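ABC-type transport system, molybdenum-specific extracellular solute-binding protein (Clostridium difficile, PDB 4KD5) probably binds molybdate or tungstate outside the cell and delivers it to an ABC transporter for uptake. Local coordinates at residues A[5-16]-A[33-43]. Numbering follows the deposited sequence.
Sequences SVELNISAAASL and NVKLTVNYGAS
Val6 N meets Asn33 O at 2.8 Å, starting a parallel pairing in which Val6, Leu8, Ile10 and Ala12 each donate to and accept from segment 33-43. Lys35 N returns a bond to Val6 O, and the pattern runs on to Ala12 N and Asn39 O (3.1 Å); beyond this the strands part, and Gly41 N to Ala12 O is weak at 3.4 Å. On the apolar face, the CD2 branch of Leu36 touches both Leu8 CB and Ile10 CD1, the latter at 3.6 Å. Leu8 CD1 meets Val34 CG1 at 4.0 Å. With CG beside its backbone N (chi1 -59°), Tyr40 presents its ring edge to Ala13 O. Across the other face, extended Lys35 lays its CD on Glu7 CG (3.7 Å), its NZ making a long salt bridge to Glu7 OE2, while Asn9 OD1 touches Thr37 CB. Ser15 and Ser43, predicted molybdate ligands, follow the two C-terminal strand ends, as befits a periplasmic-binding-protein fold; Ser43 OG is held by Ala62 N. Helix 17-28 makes the beta-alpha-beta crossover and touches Leu36, Val38 and Tyr40; Phe211 of helix 205-215 packs on Leu8 and Leu36, and strand 58-60 continues the sheet beyond strand 6-13.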
loop_
_atom_site.group_PDB
_atom_site.type_symbol
_atom_site.label_atom_id
_atom_site.label_comp_id
_atom_site.label_asym_id
_atom_site.label_seq_id
_atom_site.Cartn_x
_atom_site.Cartn_y
_atom_site.Cartn_z
ATOM N N SER A 5 10.589 -7.599 2.885
ATOM C CA SER A 5 9.705 -8.760 2.952
ATOM C C SER A 5 8.578 -8.546 3.963
ATOM O O SER A 5 8.758 -7.868 4.975
ATOM C CB SER A 5 10.499 -10.020 3.302
ATOM O OG SER A 5 9.647 -11.146 3.417
ATOM N N VAL A 6 7.415 -9.123 3.677
ATOM C CA VAL A 6 6.244 -8.962 4.532
ATOM C C VAL A 6 5.676 -10.315 4.948
ATOM O O VAL A 6 5.565 -11.226 4.126
ATOM C CB VAL A 6 5.143 -8.144 3.826
ATOM C CG1 VAL A 6 3.900 -8.073 4.684
ATOM C CG2 VAL A 6 5.636 -6.744 3.525
ATOM N N GLU A 7 5.328 -10.443 6.225
ATOM C CA GLU A 7 4.695 -11.656 6.725
ATOM C C GLU A 7 3.265 -11.358 7.163
ATOM O O GLU A 7 3.046 -10.662 8.157
ATOM C CB GLU A 7 5.505 -12.248 7.881
ATOM C CG GLU A 7 6.934 -12.613 7.499
ATOM C CD GLU A 7 7.788 -13.000 8.691
ATOM O OE1 GLU A 7 7.320 -12.850 9.839
ATOM O OE2 GLU A 7 8.931 -13.454 8.478
ATOM N N LEU A 8 2.299 -11.881 6.413
ATOM C CA LEU A 8 0.886 -11.683 6.731
ATOM C C LEU A 8 0.331 -12.866 7.522
ATOM O O LEU A 8 0.553 -14.029 7.162
ATOM C CB LEU A 8 0.059 -11.479 5.458
ATOM C CG LEU A 8 0.297 -10.223 4.624
ATOM C CD1 LEU A 8 -0.608 -10.217 3.399
ATOM C CD2 LEU A 8 0.062 -8.977 5.448
ATOM N N ASN A 9 -0.379 -12.570 8.604
ATOM C CA ASN A 9 -1.081 -13.602 9.350
ATOM C C ASN A 9 -2.530 -13.687 8.898
ATOM O O ASN A 9 -3.294 -12.730 9.055
ATOM C CB ASN A 9 -1.011 -13.318 10.854
ATOM C CG ASN A 9 0.329 -13.685 11.452
ATOM O OD1 ASN A 9 0.786 -14.822 11.332
ATOM N ND2 ASN A 9 0.976 -12.716 12.090
ATOM N N ILE A 10 -2.906 -14.824 8.325
ATOM C CA ILE A 10 -4.290 -15.033 7.915
ATOM C C ILE A 10 -4.964 -16.091 8.788
ATOM O O ILE A 10 -4.442 -17.194 8.956
ATOM C CB ILE A 10 -4.406 -15.428 6.427
ATOM C CG1 ILE A 10 -4.064 -14.246 5.525
ATOM C CG2 ILE A 10 -5.815 -15.893 6.100
ATOM C CD1 ILE A 10 -2.595 -14.054 5.286
ATOM N N SER A 11 -6.115 -15.744 9.354
ATOM C CA SER A 11 -6.938 -16.714 10.069
ATOM C C SER A 11 -8.173 -17.020 9.227
ATOM O O SER A 11 -8.868 -16.104 8.787
ATOM C CB SER A 11 -7.345 -16.180 11.439
ATOM O OG SER A 11 -7.922 -14.897 11.336
ATOM N N ALA A 12 -8.435 -18.304 8.991
ATOM C CA ALA A 12 -9.540 -18.719 8.131
ATOM C C ALA A 12 -10.301 -19.876 8.751
ATOM O O ALA A 12 -9.763 -20.601 9.582
ATOM C CB ALA A 12 -9.027 -19.108 6.762
ATOM N N ALA A 13 -11.549 -20.058 8.332
ATOM C CA ALA A 13 -12.331 -21.204 8.779
ATOM C C ALA A 13 -11.632 -22.474 8.318
ATOM O O ALA A 13 -11.190 -22.556 7.171
ATOM C CB ALA A 13 -13.730 -21.140 8.216
ATOM N N ALA A 14 -11.555 -23.470 9.200
ATOM C CA ALA A 14 -10.818 -24.706 8.924
ATOM C C ALA A 14 -11.301 -25.482 7.697
ATOM O O ALA A 14 -10.649 -26.434 7.265
ATOM C CB ALA A 14 -10.827 -25.603 10.148
ATOM N N SER A 15 -12.429 -25.063 7.134
ATOM C CA SER A 15 -12.977 -25.698 5.946
ATOM C C SER A 15 -12.248 -25.245 4.683
ATOM O O SER A 15 -12.282 -25.931 3.663
ATOM C CB SER A 15 -14.467 -25.378 5.836
ATOM O OG SER A 15 -15.067 -25.307 7.119
ATOM N N LEU A 16 -11.589 -24.092 4.762
ATOM C CA LEU A 16 -10.899 -23.512 3.609
ATOM C C LEU A 16 -9.483 -24.042 3.409
ATOM O O LEU A 16 -8.821 -23.675 2.442
ATOM C CB LEU A 16 -10.839 -21.983 3.728
ATOM C CG LEU A 16 -12.081 -21.110 3.517
ATOM C CD1 LEU A 16 -12.773 -21.458 2.215
ATOM C CD2 LEU A 16 -13.051 -21.215 4.676
ATOM N N ASN A 33 7.548 -11.276 -2.412
ATOM C CA ASN A 33 7.867 -10.545 -1.187
ATOM C C ASN A 33 6.965 -10.824 0.015
ATOM O O ASN A 33 7.211 -10.312 1.106
ATOM C CB ASN A 33 7.905 -9.042 -1.464
ATOM C CG ASN A 33 9.313 -8.524 -1.666
ATOM O OD1 ASN A 33 9.799 -7.700 -0.890
ATOM N ND2 ASN A 33 9.981 -9.011 -2.707
ATOM N N VAL A 34 5.927 -11.631 -0.177
ATOM C CA VAL A 34 4.996 -11.923 0.909
ATOM C C VAL A 34 5.089 -13.373 1.364
ATOM O O VAL A 34 5.026 -14.294 0.546
ATOM C CB VAL A 34 3.544 -11.590 0.517
ATOM C CG1 VAL A 34 2.590 -11.927 1.656
ATOM C CG2 VAL A 34 3.426 -10.125 0.163
ATOM N N LYS A 35 5.257 -13.563 2.671
ATOM C CA LYS A 35 5.181 -14.883 3.281
ATOM C C LYS A 35 3.859 -14.970 4.026
ATOM O O LYS A 35 3.565 -14.125 4.875
ATOM C CB LYS A 35 6.330 -15.084 4.266
ATOM C CG LYS A 35 7.709 -14.773 3.703
ATOM C CD LYS A 35 8.690 -14.463 4.827
ATOM C CE LYS A 35 10.127 -14.378 4.328
ATOM N NZ LYS A 35 11.073 -14.067 5.441
ATOM N N LEU A 36 3.061 -15.988 3.721
ATOM C CA LEU A 36 1.758 -16.145 4.361
ATOM C C LEU A 36 1.805 -17.201 5.465
ATOM O O LEU A 36 2.329 -18.299 5.263
ATOM C CB LEU A 36 0.694 -16.520 3.324
ATOM C CG LEU A 36 0.430 -15.550 2.173
ATOM C CD1 LEU A 36 -0.544 -16.150 1.171
ATOM C CD2 LEU A 36 -0.113 -14.234 2.691
ATOM N N THR A 37 1.264 -16.866 6.633
ATOM C CA THR A 37 1.119 -17.841 7.712
ATOM C C THR A 37 -0.368 -18.024 8.015
ATOM O O THR A 37 -1.011 -17.133 8.578
ATOM C CB THR A 37 1.876 -17.407 8.981
ATOM O OG1 THR A 37 3.287 -17.452 8.734
ATOM C CG2 THR A 37 1.553 -18.333 10.142
ATOM N N VAL A 38 -0.915 -19.175 7.634
ATOM C CA VAL A 38 -2.353 -19.401 7.757
ATOM C C VAL A 38 -2.716 -20.246 8.977
ATOM O O VAL A 38 -2.310 -21.405 9.091
ATOM C CB VAL A 38 -2.943 -20.050 6.489
ATOM C CG1 VAL A 38 -4.449 -20.084 6.580
ATOM C CG2 VAL A 38 -2.538 -19.270 5.258
ATOM N N ASN A 39 -3.489 -19.653 9.880
ATOM C CA ASN A 39 -3.985 -20.353 11.056
ATOM C C ASN A 39 -5.458 -20.715 10.874
ATOM O O ASN A 39 -6.257 -19.884 10.435
ATOM C CB ASN A 39 -3.796 -19.483 12.299
ATOM C CG ASN A 39 -4.306 -20.145 13.563
ATOM O OD1 ASN A 39 -3.669 -21.049 14.109
ATOM N ND2 ASN A 39 -5.449 -19.678 14.052
ATOM N N TYR A 40 -5.816 -21.952 11.203
ATOM C CA TYR A 40 -7.189 -22.414 11.040
ATOM C C TYR A 40 -7.890 -22.618 12.383
ATOM O O TYR A 40 -7.252 -22.972 13.379
ATOM C CB TYR A 40 -7.217 -23.706 10.217
ATOM C CG TYR A 40 -6.618 -23.546 8.843
ATOM C CD1 TYR A 40 -7.355 -22.996 7.807
ATOM C CD2 TYR A 40 -5.315 -23.939 8.583
ATOM C CE1 TYR A 40 -6.808 -22.843 6.552
ATOM C CE2 TYR A 40 -4.763 -23.791 7.331
ATOM C CZ TYR A 40 -5.513 -23.247 6.321
ATOM O OH TYR A 40 -4.961 -23.099 5.073
ATOM N N GLY A 41 -9.201 -22.389 12.404
ATOM C CA GLY A 41 -9.994 -22.606 13.602
ATOM C C GLY A 41 -11.476 -22.362 13.388
ATOM O O GLY A 41 -11.925 -22.132 12.262
ATOM N N ALA A 42 -12.240 -22.423 14.477
ATOM C CA ALA A 42 -13.667 -22.103 14.441
ATOM C C ALA A 42 -13.859 -20.588 14.465
ATOM O O ALA A 42 -13.288 -19.902 15.315
ATOM C CB ALA A 42 -14.378 -22.738 15.616
ATOM N N SER A 43 -14.683 -20.086 13.546
ATOM C CA SER A 43 -14.858 -18.651 13.335
ATOM C C SER A 43 -15.111 -17.858 14.614
ATOM O O SER A 43 -14.551 -16.777 14.796
ATOM C CB SER A 43 -15.982 -18.400 12.331
ATOM O OG SER A 43 -15.733 -19.083 11.119
#